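Local atomic coordinates of phosphotransferase system, HPr-related proteins (Thermoanaerobacter tengcongensis, PDB entry 3LE5), a protein that probably serves as a general, non-sugar-specific component of the phosphoenolpyruvate-dependent sugar phosphotransferase system that phosphorylates sugars as they cross the membrane. Residues I33-D38 against N59-S64. Sequence-based numbering, arbitrary orientation.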
loop_
_atom_site.group_PDB
_atom_site.type_symbol
_atom_site.label_atom_id
_atom_site.label_comp_id
_atom_site.label_asym_id
_atom_site.label_seq_id
_atom_site.Cartn_x
_atom_site.Cartn_y
_atom_site.Cartn_z
ATOM N N ILE A 33 12.321 11.276 -6.831
ATOM C CA ILE A 33 11.881 10.315 -7.829
ATOM C C ILE A 33 10.400 10.538 -8.136
ATOM O O ILE A 33 9.643 10.994 -7.273
ATOM C CB ILE A 33 12.147 8.865 -7.359
ATOM C CG1 ILE A 33 13.532 8.762 -6.721
ATOM C CG2 ILE A 33 12.033 7.884 -8.518
ATOM C CD1 ILE A 33 13.921 7.361 -6.332
ATOM N N TRP A 34 10.005 10.247 -9.375
ATOM C CA TRP A 34 8.614 10.387 -9.815
ATOM C C TRP A 34 8.142 9.169 -10.591
ATOM O O TRP A 34 8.934 8.488 -11.242
ATOM C CB TRP A 34 8.438 11.598 -10.728
ATOM C CG TRP A 34 8.971 12.868 -10.184
ATOM C CD1 TRP A 34 8.289 13.801 -9.454
ATOM C CD2 TRP A 34 10.307 13.370 -10.337
ATOM N NE1 TRP A 34 9.120 14.848 -9.138
ATOM C CE2 TRP A 34 10.365 14.609 -9.668
ATOM C CE3 TRP A 34 11.462 12.890 -10.972
ATOM C CZ2 TRP A 34 11.538 15.378 -9.616
ATOM C CZ3 TRP A 34 12.623 13.653 -10.920
ATOM C CH2 TRP A 34 12.652 14.883 -10.247
ATOM N N VAL A 35 6.838 8.916 -10.537
ATOM C CA VAL A 35 6.228 7.883 -11.360
ATOM C C VAL A 35 5.043 8.459 -12.132
ATOM O O VAL A 35 4.071 8.935 -11.549
ATOM C CB VAL A 35 5.785 6.659 -10.539
ATOM C CG1 VAL A 35 5.383 5.529 -11.472
ATOM C CG2 VAL A 35 6.903 6.205 -9.619
ATOM N N GLU A 36 5.146 8.409 -13.454
ATOM C CA GLU A 36 4.187 9.041 -14.331
ATOM C C GLU A 36 3.470 7.963 -15.132
ATOM O O GLU A 36 4.091 7.220 -15.889
ATOM C CB GLU A 36 4.926 10.015 -15.251
ATOM C CG GLU A 36 4.060 10.826 -16.202
ATOM C CD GLU A 36 4.896 11.685 -17.147
ATOM O OE1 GLU A 36 5.971 12.164 -16.715
ATOM O OE2 GLU A 36 4.486 11.879 -18.317
ATOM N N LYS A 37 2.161 7.858 -14.944
ATOM C CA LYS A 37 1.365 6.932 -15.737
ATOM C C LYS A 37 0.242 7.673 -16.434
ATOM O O LYS A 37 -0.701 8.121 -15.784
ATOM C CB LYS A 37 0.774 5.818 -14.873
ATOM C CG LYS A 37 0.056 4.771 -15.697
ATOM C CD LYS A 37 -1.093 4.153 -14.939
ATOM C CE LYS A 37 -2.095 3.540 -15.898
ATOM N NZ LYS A 37 -3.316 3.075 -15.191
ATOM N N ASP A 38 0.347 7.797 -17.756
ATOM C CA ASP A 38 -0.664 8.481 -18.563
ATOM C C ASP A 38 -0.793 9.942 -18.147
ATOM O O ASP A 38 -1.901 10.439 -17.908
ATOM C CB ASP A 38 -2.023 7.774 -18.461
ATOM N N ASN A 59 0.876 -2.352 -17.401
ATOM C CA ASN A 59 0.984 -0.904 -17.567
ATOM C C ASN A 59 2.410 -0.430 -17.819
ATOM O O ASN A 59 3.354 -0.887 -17.175
ATOM C CB ASN A 59 0.405 -0.174 -16.348
ATOM C CG ASN A 59 -0.979 0.388 -16.604
ATOM O OD1 ASN A 59 -1.861 0.313 -15.746
ATOM N ND2 ASN A 59 -1.175 0.965 -17.787
ATOM N N VAL A 60 2.560 0.491 -18.762
ATOM C CA VAL A 60 3.828 1.170 -18.944
ATOM C C VAL A 60 3.762 2.499 -18.222
ATOM O O VAL A 60 2.813 3.270 -18.389
ATOM C CB VAL A 60 4.150 1.411 -20.419
ATOM C CG1 VAL A 60 5.436 2.194 -20.540
ATOM C CG2 VAL A 60 4.263 0.088 -21.156
ATOM N N VAL A 61 4.766 2.750 -17.395
ATOM C CA VAL A 61 4.888 4.028 -16.714
ATOM C C VAL A 61 6.256 4.618 -17.004
ATOM O O VAL A 61 7.168 3.915 -17.449
ATOM C CB VAL A 61 4.723 3.889 -15.189
ATOM C CG1 VAL A 61 3.351 3.323 -14.844
ATOM C CG2 VAL A 61 5.837 3.023 -14.614
ATOM N N LYS A 62 6.386 5.916 -16.750
ATOM C CA LYS A 62 7.645 6.617 -16.918
ATOM C C LYS A 62 8.278 6.824 -15.545
ATOM O O LYS A 62 7.703 7.489 -14.684
ATOM C CB LYS A 62 7.406 7.957 -17.616
ATOM C CG LYS A 62 8.614 8.504 -18.343
ATOM C CD LYS A 62 8.297 9.827 -19.026
ATOM C CE LYS A 62 8.272 10.975 -18.030
ATOM N NZ LYS A 62 8.272 12.303 -18.706
ATOM N N LEU A 63 9.451 6.228 -15.347
ATOM C CA LEU A 63 10.209 6.329 -14.095
ATOM C C LEU A 63 11.313 7.370 -14.196
ATOM O O LEU A 63 12.259 7.184 -14.957
ATOM C CB LEU A 63 10.885 4.992 -13.779
ATOM C CG LEU A 63 10.241 3.983 -12.841
ATOM C CD1 LEU A 63 11.164 2.792 -12.723
ATOM C CD2 LEU A 63 9.997 4.622 -11.487
ATOM N N SER A 64 11.227 8.446 -13.423
ATOM C CA SER A 64 12.294 9.439 -13.463
ATOM C C SER A 64 12.910 9.700 -12.101
ATOM O O SER A 64 12.258 9.550 -11.079
ATOM C CB SER A 64 11.830 10.749 -14.120
ATOM O OG SER A 64 10.710 11.313 -13.467
HETATM O O HOH W 1 2.630 6.345 -19.326
#
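The indole of Trp-34 meets Ser-64 obliquely at its benzo ring, in a tight contact that is not a hydrogen bond: CE3 of Trp-34 lies 3.0 Å from OG of Ser-64. Both torsions put it there, the first (-52°) setting CG anti to the carbonyl carbon and the second (-92°) turning the CE3 side of the ring to the serine. Only a small side chain can sit this near the ring. Lys-41 on the adjoining strand makes a cation-pi contact with the indole. The amide of Asn-59 is the flat group at the far end: CE of Lys-37 lies over one face of it, 3.4 Å from CG of Asn-59, and from well out of the amide plane NZ of Lys-37 gives a weak hydrogen bond to OD1 of Asn-59 (3.2 Å), an oxygen also weakly bonded by Ser-56 N. Between these ends the backbones form an antiparallel ladder. Trp-34 and Ser-64 are a hydrogen-bonded pair, as are Glu-36 and Lys-62, where Lys-62 N reaches Glu-36 O at 2.8 Å, nearly straight (175°). On the same face as Trp-34, Glu-36 and Lys-62 lie side by side and close a salt bridge, OE1 of Glu-36 to NZ of Lys-62, 3.0 Å; a bend at chi3 brings the lysine's end round to the carboxylate. The other face is apolar. In the non-hydrogen-bonded pair, CG2 of Val-35 touches CD2 of Leu-63 at 3.9 Å, and CG1 of Val-35 touches CG2 of Val-61; Val-35 and Leu-63 both pack on Phe-22 of helix 18-27, and Leu-63 also on helix 70-82. Strand 60-66 also pairs with a strand of the second subunit, probably its 2-7, consistent with a swapped N-terminal strand; Lys-62 has a long, weak ion pair with Glu-3 of that subunit. The arrangement is consistent with the open-faced beta-sandwich of HPr proteins, here apparently completed by the second subunit. The chemistry implies an apolar face against the helices and an outer face mixing an indole with a charge pair, whose partly exposed salt bridge probably contributes modestly.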